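Local coordinates for glycosyltransferase (Streptomyces viridochromogenes, PDB 2IUY), which probably transfers a sugar from a nucleotide-activated donor, as a retaining GT-B glycosyltransferase of family GT4 involved in avilamycin A biosynthesis, at residues Ile32-Val35 with Val36-Leu39; Ala181-Ala184 with His185-Arg189; Gly221-Arg224 with Arg225-Leu228. All coordinates share one frame; numbering follows the deposited sequence.

Contact 1: residues Ile32-Val35 with Val36-Leu39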
loop_
_atom_site.group_PDB
_atom_site.type_symbol
_atom_site.label_atom_id
_atom_site.label_comp_id
_atom_site.label_asym_id
_atom_site.label_seq_id
_atom_site.Cartn_x
_atom_site.Cartn_y
_atom_site.Cartn_z
ATOM N N ILE A 32 3.311 -3.801 -0.555
ATOM C CA ILE A 32 3.241 -4.110 -2.005
ATOM C C ILE A 32 2.409 -5.351 -2.357
ATOM O O ILE A 32 1.698 -5.390 -3.385
ATOM C CB ILE A 32 4.650 -4.232 -2.686
ATOM C CG1 ILE A 32 5.359 -2.862 -2.690
ATOM C CG2 ILE A 32 4.543 -4.828 -4.134
ATOM C CD1 ILE A 32 6.894 -2.938 -3.071
ATOM N N GLN A 33 2.515 -6.354 -1.488
ATOM C CA GLN A 33 1.868 -7.647 -1.651
ATOM C C GLN A 33 0.355 -7.508 -1.505
ATOM O O GLN A 33 -0.389 -8.159 -2.211
ATOM C CB GLN A 33 2.438 -8.646 -0.642
ATOM C CG GLN A 33 3.909 -8.933 -0.839
ATOM C CD GLN A 33 4.846 -8.101 0.081
ATOM O OE1 GLN A 33 4.487 -7.022 0.576
ATOM N NE2 GLN A 33 6.038 -8.610 0.298
ATOM N N TRP A 34 -0.084 -6.643 -0.596
ATOM C CA TRP A 34 -1.481 -6.261 -0.487
ATOM C C TRP A 34 -1.942 -5.509 -1.755
ATOM O O TRP A 34 -3.001 -5.786 -2.293
ATOM C CB TRP A 34 -1.754 -5.427 0.800
ATOM C CG TRP A 34 -2.019 -6.366 1.974
ATOM C CD1 TRP A 34 -1.228 -6.575 3.069
ATOM C CD2 TRP A 34 -3.119 -7.272 2.086
ATOM N NE1 TRP A 34 -1.780 -7.572 3.863
ATOM C CE2 TRP A 34 -2.947 -8.002 3.283
ATOM C CE3 TRP A 34 -4.257 -7.517 1.300
ATOM C CZ2 TRP A 34 -3.879 -8.944 3.719
ATOM C CZ3 TRP A 34 -5.168 -8.475 1.723
ATOM C CH2 TRP A 34 -4.968 -9.180 2.913
ATOM N N VAL A 35 -1.122 -4.597 -2.245
ATOM C CA VAL A 35 -1.486 -3.875 -3.491
ATOM C C VAL A 35 -1.773 -4.869 -4.604
ATOM O O VAL A 35 -2.773 -4.758 -5.298
ATOM C CB VAL A 35 -0.413 -2.856 -3.928
ATOM C CG1 VAL A 35 -0.799 -2.184 -5.276
ATOM C CG2 VAL A 35 -0.204 -1.790 -2.816
ATOM N N VAL A 36 -0.879 -5.823 -4.787
ATOM C CA VAL A 36 -0.957 -6.793 -5.894
ATOM C C VAL A 36 -2.201 -7.685 -5.756
ATOM O O VAL A 36 -2.846 -7.984 -6.732
ATOM C CB VAL A 36 0.356 -7.641 -5.962
ATOM C CG1 VAL A 36 0.290 -8.670 -7.078
ATOM C CG2 VAL A 36 1.576 -6.718 -6.187
ATOM N N ALA A 37 -2.520 -8.105 -4.514
ATOM C CA ALA A 37 -3.716 -8.872 -4.207
ATOM C C ALA A 37 -5.005 -8.122 -4.622
ATOM O O ALA A 37 -5.871 -8.697 -5.268
ATOM C CB ALA A 37 -3.737 -9.240 -2.698
ATOM N N ASN A 38 -5.095 -6.849 -4.259
ATOM C CA ASN A 38 -6.251 -6.036 -4.499
ATOM C C ASN A 38 -6.382 -5.705 -5.999
ATOM O O ASN A 38 -7.506 -5.742 -6.574
ATOM C CB ASN A 38 -6.178 -4.712 -3.669
ATOM C CG ASN A 38 -6.516 -4.926 -2.200
ATOM O OD1 ASN A 38 -7.612 -5.405 -1.852
ATOM N ND2 ASN A 38 -5.603 -4.514 -1.325
ATOM N N LEU A 39 -5.243 -5.391 -6.606
ATOM C CA LEU A 39 -5.134 -5.226 -8.070
ATOM C C LEU A 39 -5.603 -6.472 -8.829
ATOM O O LEU A 39 -6.418 -6.394 -9.756
ATOM C CB LEU A 39 -3.701 -4.815 -8.509
ATOM C CG LEU A 39 -3.570 -4.637 -10.047
ATOM C CD1 LEU A 39 -4.664 -3.684 -10.617
ATOM C CD2 LEU A 39 -2.214 -4.209 -10.528
#

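Contact 2: residues Ala181-Ala184 with His185-Arg189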
loop_
_atom_site.group_PDB
_atom_site.type_symbol
_atom_site.label_atom_id
_atom_site.label_comp_id
_atom_site.label_asym_id
_atom_site.label_seq_id
_atom_site.Cartn_x
_atom_site.Cartn_y
_atom_site.Cartn_z
ATOM N N ALA A 181 2.435 8.459 18.267
ATOM C CA ALA A 181 2.331 8.328 19.752
ATOM C C ALA A 181 2.003 9.702 20.360
ATOM O O ALA A 181 1.066 9.820 21.175
ATOM C CB ALA A 181 3.623 7.730 20.367
ATOM N N ALA A 182 2.712 10.743 19.905
ATOM C CA ALA A 182 2.481 12.115 20.362
ATOM C C ALA A 182 1.038 12.564 20.080
ATOM O O ALA A 182 0.409 13.227 20.883
ATOM C CB ALA A 182 3.470 13.096 19.680
ATOM N N PHE A 183 0.520 12.245 18.910
ATOM C CA PHE A 183 -0.824 12.719 18.588
ATOM C C PHE A 183 -1.880 12.008 19.474
ATOM O O PHE A 183 -2.803 12.642 20.019
ATOM C CB PHE A 183 -1.093 12.613 17.065
ATOM C CG PHE A 183 -2.470 13.097 16.662
ATOM C CD1 PHE A 183 -2.657 14.400 16.215
ATOM C CD2 PHE A 183 -3.561 12.241 16.716
ATOM C CE1 PHE A 183 -3.900 14.865 15.879
ATOM C CE2 PHE A 183 -4.841 12.712 16.373
ATOM C CZ PHE A 183 -5.002 14.028 15.935
ATOM N N ALA A 184 -1.738 10.691 19.610
ATOM C CA ALA A 184 -2.580 9.900 20.515
ATOM C C ALA A 184 -2.466 10.453 21.932
ATOM O O ALA A 184 -3.483 10.743 22.550
ATOM C CB ALA A 184 -2.180 8.416 20.486
ATOM N N HIS A 185 -1.242 10.569 22.451
ATOM C CA HIS A 185 -1.012 11.246 23.743
ATOM C C HIS A 185 -1.785 12.597 23.900
ATOM O O HIS A 185 -2.464 12.816 24.903
ATOM C CB HIS A 185 0.480 11.409 24.031
ATOM C CG HIS A 185 0.759 12.156 25.301
ATOM N ND1 HIS A 185 0.999 13.513 25.328
ATOM C CD2 HIS A 185 0.778 11.743 26.588
ATOM C CE1 HIS A 185 1.179 13.899 26.579
ATOM N NE2 HIS A 185 1.045 12.844 27.362
ATOM N N ALA A 186 -1.688 13.464 22.900
ATOM C CA ALA A 186 -2.391 14.730 22.841
ATOM C C ALA A 186 -3.898 14.570 23.049
ATOM O O ALA A 186 -4.534 15.449 23.637
ATOM C CB ALA A 186 -2.125 15.447 21.475
ATOM N N CYS A 187 -4.446 13.464 22.535
ATOM C CA CYS A 187 -5.878 13.216 22.473
ATOM C C CYS A 187 -6.373 12.512 23.720
ATOM O O CYS A 187 -7.577 12.411 23.888
ATOM C CB CYS A 187 -6.225 12.327 21.240
ATOM S SG CYS A 187 -6.069 13.141 19.650
ATOM N N GLY A 188 -5.454 12.019 24.563
ATOM C CA GLY A 188 -5.772 11.212 25.734
ATOM C C GLY A 188 -6.125 9.774 25.339
ATOM O O GLY A 188 -6.891 9.046 26.066
ATOM N N ARG A 189 -5.593 9.335 24.185
ATOM C CA ARG A 189 -5.936 8.004 23.703
ATOM C C ARG A 189 -4.817 7.003 23.723
ATOM O O ARG A 189 -3.640 7.353 23.766
ATOM C CB ARG A 189 -6.562 8.048 22.320
ATOM C CG ARG A 189 -7.740 8.939 22.226
ATOM C CD ARG A 189 -8.870 8.237 21.606
ATOM N NE ARG A 189 -10.055 9.083 21.655
ATOM C CZ ARG A 189 -11.296 8.626 21.595
ATOM N NH1 ARG A 189 -11.506 7.319 21.482
ATOM N NH2 ARG A 189 -12.319 9.475 21.656
HETATM O O HOH W 1 1.516 14.748 22.921
#

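Contact 3: residues Gly221-Arg224 with Arg225-Leu228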
loop_
_atom_site.group_PDB
_atom_site.type_symbol
_atom_site.label_atom_id
_atom_site.label_comp_id
_atom_site.label_asym_id
_atom_site.label_seq_id
_atom_site.Cartn_x
_atom_site.Cartn_y
_atom_site.Cartn_z
ATOM N N GLY A 221 -1.328 -9.665 11.047
ATOM C CA GLY A 221 -1.718 -10.206 9.763
ATOM C C GLY A 221 -3.012 -10.970 9.899
ATOM O O GLY A 221 -3.600 -11.066 11.011
ATOM N N GLY A 222 -3.458 -11.516 8.770
ATOM C CA GLY A 222 -4.632 -12.390 8.765
ATOM C C GLY A 222 -5.854 -11.702 9.293
ATOM O O GLY A 222 -6.075 -10.527 9.004
ATOM N N GLU A 223 -6.610 -12.426 10.114
ATOM C CA GLU A 223 -7.862 -11.954 10.660
ATOM C C GLU A 223 -7.753 -10.858 11.732
ATOM O O GLU A 223 -8.630 -10.014 11.822
ATOM C CB GLU A 223 -8.691 -13.131 11.173
ATOM C CG GLU A 223 -9.065 -14.155 10.079
ATOM C CD GLU A 223 -9.967 -13.550 9.014
ATOM O OE1 GLU A 223 -11.028 -12.968 9.375
ATOM O OE2 GLU A 223 -9.592 -13.637 7.821
ATOM N N ARG A 224 -6.705 -10.859 12.553
ATOM C CA ARG A 224 -6.578 -9.790 13.562
ATOM C C ARG A 224 -6.339 -8.433 12.899
ATOM O O ARG A 224 -6.925 -7.441 13.265
ATOM C CB ARG A 224 -5.523 -10.097 14.663
ATOM C CG ARG A 224 -5.308 -8.856 15.577
ATOM C CD ARG A 224 -5.219 -9.021 17.090
ATOM N NE ARG A 224 -3.868 -9.345 17.413
ATOM C CZ ARG A 224 -3.087 -8.803 18.330
ATOM N NH1 ARG A 224 -3.469 -7.870 19.205
ATOM N NH2 ARG A 224 -1.870 -9.296 18.382
ATOM N N ARG A 225 -5.477 -8.411 11.908
ATOM C CA ARG A 225 -5.210 -7.244 11.098
ATOM C C ARG A 225 -6.478 -6.496 10.598
ATOM O O ARG A 225 -6.597 -5.265 10.703
ATOM C CB ARG A 225 -4.384 -7.701 9.921
ATOM C CG ARG A 225 -3.702 -6.588 9.204
ATOM C CD ARG A 225 -3.309 -7.009 7.797
ATOM N NE ARG A 225 -2.731 -5.845 7.162
ATOM C CZ ARG A 225 -3.232 -5.237 6.091
ATOM N NH1 ARG A 225 -4.301 -5.713 5.456
ATOM N NH2 ARG A 225 -2.617 -4.156 5.659
ATOM N N LEU A 226 -7.416 -7.284 10.066
ATOM C CA LEU A 226 -8.687 -6.811 9.558
ATOM C C LEU A 226 -9.591 -6.252 10.622
ATOM O O LEU A 226 -10.184 -5.195 10.430
ATOM C CB LEU A 226 -9.405 -7.971 8.901
ATOM C CG LEU A 226 -8.806 -8.612 7.673
ATOM C CD1 LEU A 226 -9.911 -9.558 7.168
ATOM C CD2 LEU A 226 -8.345 -7.552 6.591
ATOM N N ASP A 227 -9.707 -6.972 11.743
ATOM C CA ASP A 227 -10.483 -6.482 12.878
ATOM C C ASP A 227 -9.900 -5.178 13.439
ATOM O O ASP A 227 -10.651 -4.254 13.742
ATOM C CB ASP A 227 -10.537 -7.521 14.001
ATOM C CG ASP A 227 -11.330 -8.775 13.617
ATOM O OD1 ASP A 227 -12.396 -8.626 12.981
ATOM O OD2 ASP A 227 -10.896 -9.900 13.981
ATOM N N LEU A 228 -8.575 -5.101 13.577
ATOM C CA LEU A 228 -7.920 -3.866 14.074
ATOM C C LEU A 228 -8.239 -2.671 13.177
ATOM O O LEU A 228 -8.609 -1.592 13.641
ATOM C CB LEU A 228 -6.396 -4.087 14.183
ATOM C CG LEU A 228 -5.885 -4.954 15.346
ATOM C CD1 LEU A 228 -4.353 -5.139 15.225
ATOM C CD2 LEU A 228 -6.242 -4.329 16.689
#

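Contact 1: residues Ile32-Val35 with Val36-Leu39
Ile-32 and Val-36 lie one helical turn apart, and their branches meet at a slant, CG2 of Ile-32 at 4.1 Å from CG2 of Val-36. With CG1 anti to the backbone N (chi1 179°), Val-36 CG2 is left anti to the carbonyl carbon and beside the backbone N, 3.1 Å from Ile-32 O, a tight approach. That carbonyl also accepts Val-36 N at 3.0 Å, so oxygen and methyl are pressed together beside an ordinary helical hydrogen bond. Three residues further on, Leu-39 CB lies 3.3 Å from Val-35 O, the acceptor of its own backbone N-H. Val-36 and Leu-39 both touch Leu-8 of strand 5-9, while Ile-32 reaches Phe-113 in a loop.

A second group gathers about Trp-34. Its indole meets the following turn obliquely, through CE3, the six-membered-ring carbon 4.4 Å from Ala-37 CB. The amide of Asn-38 approaches the same ring carbon, ND2 lying 4.2 Å from Trp-34 CE3. With CG anti to its carbonyl carbon (chi1 -77°), Asn-38 folds back along the helix, which brings ND2 within 3.1 Å of Trp-34 O. Beyond the two segments, its OD1 accepts a hydrogen bond from Asp-148 N and its ND2 makes a weak one to Tyr-152 OH, so this buried amide is tied to another part of the chain. The indole itself pairs with Arg-225 as a cation-pi contact and packs on Pro-25 and Pro-26.

Four consecutive i to i+4 backbone bonds, from Val-36 N through Leu-39 N, identify regular alpha-helix. Helix 31-45 is the crossover of the beta-alpha-beta unit 5-9, 31-45, 49-53, belonging to a Rossmann-like GT-B domain and beginning next to the UDP-binding residue Gly-30.

Contact 2: residues Ala181-Ala184 with His185-Arg189
The carbonyl oxygen of Ala-184 is gripped by two backbone N-H groups from opposite faces of its plane. Cys-187 N approaches at 2.9 Å from Ala-184 O, on a rather bent path (N-H...O 135°). From the other face, Arg-189 N lies 3.0 Å from Ala-184 O and makes a much straighter bond, at 168°. Neither donor uses a lone pair, for both stand well out of the carbonyl plane. Gly-188 N adds a bond to His-185 O at 3.1 Å, and together with the Arg-189 bond it makes the Schellman motif that closes helix 177-187. The positive phi of Gly-188 turns the chain out of the helix there, within the beta-alpha-beta unit that runs on to strand 191-194.

On one flank, Cys-187 SG lies oblique to the Phe-183 ring, 4.1 Å from its centroid. It comes closest at CE2 of Phe-183, 3.5 Å from SG, in a sulfur-aromatic contact. Phe-293 meets that ring edge-to-face, and Ala-298 of helix 295-303 packs against both Phe-183 and Cys-187.

On another flank, the His-185 ring is steadied by a water in the imidazole plane, 2.8 Å from ND1. The water donates to Ala-182 O, also 2.8 Å away, bridging ring and backbone. Arg-189 carries its guanidinium to a different partner, NH1 bonding to Asp-163 O.

Contact 3: residues Gly221-Arg224 with Arg225-Leu228
Near the amino end of helix 222-231, Gly-221 is met by the UDP-binding residue Arg-225, whose aliphatic chain runs past it. CD of Arg-225 lies 4.1 Å from Gly-221 CA, while CB packs 3.4 Å from Gly-222 O. From CG to NE the chain is extended, with CG anti to the backbone N (chi1 -164°), and this carries the guanidinium well beyond the turn to a salt bridge between Arg-225 NH2 and Glu-260 OE1 of helix 256-263. The backbone link beneath is weak, Arg-225 N standing 3.4 Å from Gly-221 O.

Further along, regular bonds take over, and Leu-228 N reaches Arg-224 O at 2.9 Å. The side chains of these two residues also meet, Leu-228 CD1 coming 3.9 Å from CG of Arg-224. Asp-227 N bonds to Glu-223 O, but the Asp-227 carboxylate also bends back so that OD2 stands 3.1 Å from that same oxygen. Two acceptors so close should repel, and a nearby cation probably offsets this: Arg-153 makes salt bridges with both Asp-227 OD1 and Glu-223 OE1.

Helix 222-231 connects strands 214-216 and 234-237. Arg-224 and Leu-228 rest on Ile-217, just beyond the first of these strands.

In the fold
Contacts 1 and 3 belong to helices on different parallel sheets, the two Rossmann-like halves of the GT-B fold, and they touch directly: Trp-34 CE2 lies 3.4 Å from Arg-225 NH1, although the contact centres are 16 Å apart. Residues seen to bind UDP come from both halves, Gly-30 just before contact 1 and Arg-225 within contact 3, consistent with their meeting point lying beside the nucleotide site between the halves. Contact 2 shares its half with contact 3, about 12 Å away at the nearest atoms, and stands about 22 Å from contact 1 by the same measure. Its centre is about 25 Å from that of the chain, and it is structural packing of that shared half.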